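Local atomic coordinates of metallo-beta-lactamase (Serratia marcescens, PDB entry 6K4X), a protein that probably hydrolyses beta-lactam antibiotics with a two-zinc active site, as a subclass B3 metallo-beta-lactamase, and here carries the inhibitor 4-amino-2-sulfanylbenzoic acid. Residues A[110-115]-A[182-187]; A[202-207]-A[248-253]. All coordinates share one frame; numbering follows the deposited sequence.

Contact 1 stands beside the active site and contact 2 on the surface away from it; their centres are about 21 Å apart. In contact 1 the loop 110-115 brings Q113 into the inhibitor pocket, and the side chain of P112 lies about 9 Å from a bound zinc ion. Contact 2 ties helix 190-205 to helix 241-260, with the side chain of R250 about 14 Å from the inhibitor. The two are related through these helices: V192 of helix 190-205 touches P112, Y184 and F186, while R256 and L257 of helix 241-260 touch F186. The nearest atoms of the two contacts are about 4 Å apart, without touching.

Contact 1 of 2, residues A[110-115]-A[182-187]; sequences SDPQFG and DSYRFS. With D0U (4-azanyl-2-sulfanyl-benzoic acid), chain E.
The backbones come nearest at P112 and Y184, whose CA atoms are 6.3 Å apart, where a type I beta turn from D111 to F114 meets an irregular loop. P112 lies over one face of the Y184 ring: its CA sits 3.7 Å from the ring centroid, 9° off the normal, a CH-pi contact, with CB 3.6 Å from Y184 CE2. Proline suits the spot, being rigid, apolar and at home second in such a turn. Y184 holds CG anti to its backbone N (chi1 -171°), which carries the ring across to the turn. The Y184 ring edge at CE2 stands over the centre of one F186 ring face, and F186 CZ is 3.8 Å from P112 CB. The turn belongs to a loop bordering the two-zinc site of the metallo-beta-lactamase fold. D111 OD1 accepts from Q113 N at 2.9 Å through its anti lone pair, an Asx turn, while OD2 is hydrogen-bonded to NE2 of the zinc ligand H74; one short carboxylate thus serves loop and metal shell. From the turn's third position, the Q113 side chain extends to the inhibitor, OE1 approaching D0U N1 to 3.5 Å. A water joins S110 O to Y184 OH, 2.8 Å from each.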
loop_
_atom_site.group_PDB
_atom_site.type_symbol
_atom_site.label_atom_id
_atom_site.label_comp_id
_atom_site.label_asym_id
_atom_site.label_seq_id
_atom_site.Cartn_x
_atom_site.Cartn_y
_atom_site.Cartn_z
ATOM N N SER A 110 -14.951 -0.788 14.239
ATOM C CA SER A 110 -14.539 0.594 14.011
ATOM C C SER A 110 -14.384 0.896 12.517
ATOM O O SER A 110 -14.346 2.051 12.133
ATOM C CB SER A 110 -13.243 0.904 14.727
ATOM O OG SER A 110 -12.252 -0.052 14.392
ATOM N N ASP A 111 -14.191 -0.140 11.687
ATOM C CA ASP A 111 -13.966 0.085 10.251
ATOM C C ASP A 111 -15.263 0.583 9.637
ATOM O O ASP A 111 -16.298 -0.049 9.812
ATOM C CB ASP A 111 -13.495 -1.212 9.608
ATOM C CG ASP A 111 -13.000 -1.058 8.182
ATOM O OD1 ASP A 111 -13.717 -0.476 7.352
ATOM O OD2 ASP A 111 -11.887 -1.548 7.923
ATOM N N PRO A 112 -15.272 1.721 8.913
ATOM C CA PRO A 112 -16.508 2.188 8.287
ATOM C C PRO A 112 -17.191 1.143 7.399
ATOM O O PRO A 112 -18.409 1.177 7.264
ATOM C CB PRO A 112 -16.044 3.383 7.452
ATOM C CG PRO A 112 -14.843 3.916 8.222
ATOM C CD PRO A 112 -14.161 2.670 8.737
ATOM N N GLN A 113 -16.424 0.226 6.795
ATOM C CA GLN A 113 -17.000 -0.818 5.965
ATOM C C GLN A 113 -17.481 -2.032 6.759
ATOM O O GLN A 113 -18.015 -2.971 6.154
ATOM C CB GLN A 113 -16.006 -1.242 4.886
ATOM C CG GLN A 113 -15.771 -0.180 3.834
ATOM C CD GLN A 113 -14.830 -0.691 2.774
ATOM O OE1 GLN A 113 -15.231 -1.425 1.871
ATOM N NE2 GLN A 113 -13.550 -0.379 2.884
ATOM N N PHE A 114 -17.310 -2.061 8.076
ATOM C CA PHE A 114 -17.733 -3.210 8.857
ATOM C C PHE A 114 -19.212 -3.509 8.598
ATOM O O PHE A 114 -20.083 -2.618 8.661
ATOM C CB PHE A 114 -17.533 -2.946 10.347
ATOM C CG PHE A 114 -17.847 -4.127 11.222
ATOM C CD1 PHE A 114 -16.905 -5.128 11.416
ATOM C CD2 PHE A 114 -19.070 -4.230 11.859
ATOM C CE1 PHE A 114 -17.182 -6.206 12.247
ATOM C CE2 PHE A 114 -19.350 -5.329 12.659
ATOM C CZ PHE A 114 -18.407 -6.308 12.860
ATOM N N GLY A 115 -19.475 -4.782 8.307
ATOM C CA GLY A 115 -20.792 -5.253 7.868
ATOM C C GLY A 115 -20.767 -5.667 6.413
ATOM O O GLY A 115 -21.650 -6.420 5.955
ATOM N N ASP A 182 -23.756 0.527 4.225
ATOM C CA ASP A 182 -24.965 1.327 4.095
ATOM C C ASP A 182 -25.394 1.897 5.454
ATOM O O ASP A 182 -26.017 2.965 5.501
ATOM C CB ASP A 182 -26.101 0.498 3.484
ATOM C CG ASP A 182 -25.936 0.286 1.990
ATOM O OD1 ASP A 182 -25.125 1.003 1.382
ATOM O OD2 ASP A 182 -26.627 -0.596 1.434
ATOM N N SER A 183 -25.107 1.195 6.551
ATOM C CA SER A 183 -25.567 1.567 7.889
ATOM C C SER A 183 -24.675 2.610 8.569
ATOM O O SER A 183 -24.935 2.954 9.713
ATOM C CB SER A 183 -25.653 0.313 8.724
ATOM O OG SER A 183 -24.374 -0.307 8.755
ATOM N N TYR A 184 -23.608 3.069 7.901
ATOM C CA TYR A 184 -22.609 3.923 8.552
ATOM C C TYR A 184 -22.721 5.381 8.105
ATOM O O TYR A 184 -22.803 5.664 6.899
ATOM C CB TYR A 184 -21.222 3.425 8.185
ATOM C CG TYR A 184 -20.081 4.052 8.935
ATOM C CD1 TYR A 184 -19.658 3.502 10.121
ATOM C CD2 TYR A 184 -19.395 5.137 8.426
ATOM C CE1 TYR A 184 -18.584 4.031 10.811
ATOM C CE2 TYR A 184 -18.302 5.653 9.084
ATOM C CZ TYR A 184 -17.896 5.104 10.282
ATOM O OH TYR A 184 -16.801 5.636 10.927
ATOM N N ARG A 185 -22.673 6.291 9.077
ATOM C CA ARG A 185 -22.702 7.718 8.816
ATOM C C ARG A 185 -21.377 8.334 9.258
ATOM O O ARG A 185 -21.076 8.393 10.468
ATOM C CB ARG A 185 -23.903 8.328 9.547
ATOM C CG ARG A 185 -24.113 9.799 9.251
ATOM C CD ARG A 185 -25.457 10.289 9.742
ATOM N NE ARG A 185 -25.812 11.581 9.158
ATOM C CZ ARG A 185 -25.638 12.767 9.715
ATOM N NH1 ARG A 185 -25.908 13.844 9.005
ATOM N NH2 ARG A 185 -25.154 12.883 10.940
ATOM N N PHE A 186 -20.602 8.852 8.303
ATOM C CA PHE A 186 -19.318 9.439 8.649
ATOM C C PHE A 186 -19.521 10.626 9.588
ATOM O O PHE A 186 -18.689 10.843 10.479
ATOM C CB PHE A 186 -18.561 9.911 7.407
ATOM C CG PHE A 186 -17.779 8.807 6.759
ATOM C CD1 PHE A 186 -16.476 8.541 7.151
ATOM C CD2 PHE A 186 -18.357 8.000 5.785
ATOM C CE1 PHE A 186 -15.776 7.476 6.609
ATOM C CE2 PHE A 186 -17.633 6.970 5.210
ATOM C CZ PHE A 186 -16.347 6.702 5.627
ATOM N N SER A 187 -20.593 11.388 9.374
ATOM C CA SER A 187 -20.861 12.573 10.152
ATOM C C SER A 187 -21.080 12.242 11.635
ATOM O O SER A 187 -21.088 13.161 12.465
ATOM C CB SER A 187 -22.037 13.322 9.583
ATOM O OG SER A 187 -21.789 13.786 8.267
HETATM O O2 D0U E . -8.592 0.674 -0.936
HETATM C C7 D0U E . -9.583 1.384 -1.212
HETATM O O1 D0U E . -9.473 2.617 -1.470
HETATM C C3 D0U E . -10.957 0.815 -1.230
HETATM C C2 D0U E . -11.963 1.641 -1.801
HETATM C C4 D0U E . -11.286 -0.462 -0.740
HETATM S S1 D0U E . -10.254 -1.672 -0.121
HETATM C C5 D0U E . -12.646 -0.841 -0.809
HETATM C C6 D0U E . -13.640 -0.024 -1.351
HETATM N N1 D0U E . -14.959 -0.452 -1.434
HETATM C C1 D0U E . -13.282 1.192 -1.860
HETATM O O HOH W 1 -15.948 4.083 13.096
#

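Contact 2 of 2, residues A[202-207]-A[248-253]; sequences AVEKLS and AGRKRL. With SO4 (sulfate ion), chain G.
The guanidinium of R250 meets the carboxylate of E204 edge to edge: E204 CD lies in the guanidinium plane, beyond the end that carries NH1 and NH2, and the two planes are turned 35° from each other. Two hydrogen bonds make this an end-on, bidentate salt bridge. R250 NH1 donates to E204 OE1 at 3.0 Å, nearly straight at 163°, and OE1 accepts through its syn lone pair. R250 NH2 reaches E204 OE2, also at 3.0 Å; here the donor is on the syn side but well out of the carboxylate plane, consistent with the twist between the two groups. Having two bonds in place of one restrains rotation of both charged ends, and the opposite charges probably help keep both residues ionised.

The side chains cross at about a right angle. That of R250 leaves its helix with CG anti to the backbone N and then bends at chi3 (-68°), turning the guanidinium to face the acid. Arginine suits this place because its long side chain touches F200 and E201 of the facing helix while its charge reaches E204 of the 202-207 segment. Glutamate suits its own: each carboxylate oxygen takes one N-H of the guanidinium end, and the chain, extended beyond CG, carries them out.

Farther along helix 241-260, R252 takes a sulfate, probably from the crystallisation liquor, at the edge of its guanidinium: NH1 donates to SO4 O2 at 2.9 Å.

Contact 2 is thus an interhelical salt bridge at the protein surface, pairing helix 190-205 with the C-terminal helix 241-260 in the metallo-beta-lactamase fold.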
loop_
_atom_site.group_PDB
_atom_site.type_symbol
_atom_site.label_atom_id
_atom_site.label_comp_id
_atom_site.label_asym_id
_atom_site.label_seq_id
_atom_site.Cartn_x
_atom_site.Cartn_y
_atom_site.Cartn_z
ATOM N N ALA A 202 -0.992 14.925 5.842
ATOM C CA ALA A 202 0.310 14.282 5.892
ATOM C C ALA A 202 0.768 13.910 4.477
ATOM O O ALA A 202 1.938 14.090 4.105
ATOM C CB ALA A 202 0.268 13.074 6.786
ATOM N N VAL A 203 -0.130 13.321 3.688
ATOM C CA VAL A 203 0.263 12.811 2.389
ATOM C C VAL A 203 0.615 13.959 1.434
ATOM O O VAL A 203 1.578 13.863 0.666
ATOM C CB VAL A 203 -0.808 11.861 1.827
ATOM C CG1 VAL A 203 -0.550 11.506 0.379
ATOM C CG2 VAL A 203 -0.868 10.607 2.684
ATOM N N GLU A 204 -0.126 15.062 1.492
ATOM C CA GLU A 204 0.160 16.186 0.589
ATOM C C GLU A 204 1.445 16.917 1.013
ATOM O O GLU A 204 1.901 17.807 0.260
ATOM C CB GLU A 204 -1.061 17.096 0.415
ATOM C CG GLU A 204 -1.401 17.937 1.618
ATOM C CD GLU A 204 -2.840 18.446 1.654
ATOM O OE1 GLU A 204 -3.596 18.252 0.671
ATOM O OE2 GLU A 204 -3.188 19.072 2.653
ATOM N N LYS A 205 2.046 16.595 2.157
ATOM C CA LYS A 205 3.344 17.167 2.559
ATOM C C LYS A 205 4.521 16.223 2.283
ATOM O O LYS A 205 5.671 16.639 2.424
ATOM C CB LYS A 205 3.311 17.509 4.049
ATOM C CG LYS A 205 2.425 18.689 4.415
ATOM C CD LYS A 205 2.361 18.867 5.917
ATOM C CE LYS A 205 1.281 19.828 6.356
ATOM N NZ LYS A 205 1.549 21.192 5.850
ATOM N N LEU A 206 4.280 14.956 1.926
ATOM C CA LEU A 206 5.388 14.006 1.725
ATOM C C LEU A 206 6.288 14.473 0.584
ATOM O O LEU A 206 5.841 14.908 -0.447
ATOM C CB LEU A 206 4.844 12.622 1.364
ATOM C CG LEU A 206 4.155 11.861 2.492
ATOM C CD1 LEU A 206 3.515 10.594 1.977
ATOM C CD2 LEU A 206 5.111 11.533 3.621
ATOM N N SER A 207 7.588 14.254 0.754
ATOM C CA SER A 207 8.537 14.219 -0.356
ATOM C C SER A 207 8.144 13.063 -1.283
ATOM O O SER A 207 8.120 11.924 -0.853
ATOM C CB SER A 207 9.951 14.051 0.161
ATOM O OG SER A 207 10.306 15.096 1.057
ATOM N N ALA A 248 -7.818 14.070 -3.962
ATOM C CA ALA A 248 -8.935 13.208 -4.344
ATOM C C ALA A 248 -9.584 12.598 -3.096
ATOM O O ALA A 248 -10.801 12.407 -3.049
ATOM C CB ALA A 248 -8.477 12.126 -5.278
ATOM N N GLY A 249 -8.769 12.243 -2.109
ATOM C CA GLY A 249 -9.280 11.759 -0.834
ATOM C C GLY A 249 -10.176 12.801 -0.170
ATOM O O GLY A 249 -11.318 12.526 0.253
ATOM N N ARG A 250 -9.697 14.046 -0.118
ATOM C CA ARG A 250 -10.446 15.129 0.471
ATOM C C ARG A 250 -11.767 15.341 -0.269
ATOM O O ARG A 250 -12.809 15.506 0.359
ATOM C CB ARG A 250 -9.588 16.396 0.521
ATOM C CG ARG A 250 -10.272 17.562 1.214
ATOM C CD ARG A 250 -9.362 18.767 1.375
ATOM N NE ARG A 250 -8.260 18.564 2.309
ATOM C CZ ARG A 250 -6.958 18.538 2.020
ATOM N NH1 ARG A 250 -6.523 18.649 0.771
ATOM N NH2 ARG A 250 -6.095 18.382 3.017
ATOM N N LYS A 251 -11.729 15.306 -1.606
ATOM C CA LYS A 251 -12.934 15.498 -2.389
ATOM C C LYS A 251 -13.949 14.381 -2.120
ATOM O O LYS A 251 -15.153 14.610 -2.023
ATOM C CB LYS A 251 -12.591 15.578 -3.873
ATOM C CG LYS A 251 -13.802 15.553 -4.805
ATOM C CD LYS A 251 -13.471 15.841 -6.248
ATOM C CE LYS A 251 -12.828 17.190 -6.490
ATOM N NZ LYS A 251 -13.661 18.283 -5.959
ATOM N N ARG A 252 -13.476 13.143 -2.010
ATOM C CA ARG A 252 -14.382 12.036 -1.771
ATOM C C ARG A 252 -15.041 12.200 -0.393
ATOM O O ARG A 252 -16.247 11.961 -0.256
ATOM C CB ARG A 252 -13.621 10.715 -1.866
ATOM C CG ARG A 252 -14.493 9.483 -1.709
ATOM C CD ARG A 252 -13.720 8.224 -2.064
ATOM N NE ARG A 252 -14.582 7.055 -2.004
ATOM C CZ ARG A 252 -14.405 5.929 -2.659
ATOM N NH1 ARG A 252 -13.376 5.788 -3.469
ATOM N NH2 ARG A 252 -15.232 4.928 -2.433
ATOM N N LEU A 253 -14.272 12.601 0.612
ATOM C CA LEU A 253 -14.871 12.816 1.922
ATOM C C LEU A 253 -15.837 14.001 1.904
ATOM O O LEU A 253 -16.928 13.899 2.470
ATOM C CB LEU A 253 -13.793 13.025 2.980
ATOM C CG LEU A 253 -14.331 13.353 4.379
ATOM C CD1 LEU A 253 -15.172 12.221 4.941
ATOM C CD2 LEU A 253 -13.168 13.649 5.320
HETATM S S SO4 G . -11.837 8.221 -5.670
HETATM O O1 SO4 G . -12.554 9.424 -5.308
HETATM O O2 SO4 G . -11.259 7.526 -4.512
HETATM O O3 SO4 G . -12.803 7.307 -6.343
HETATM O O4 SO4 G . -10.777 8.538 -6.633
#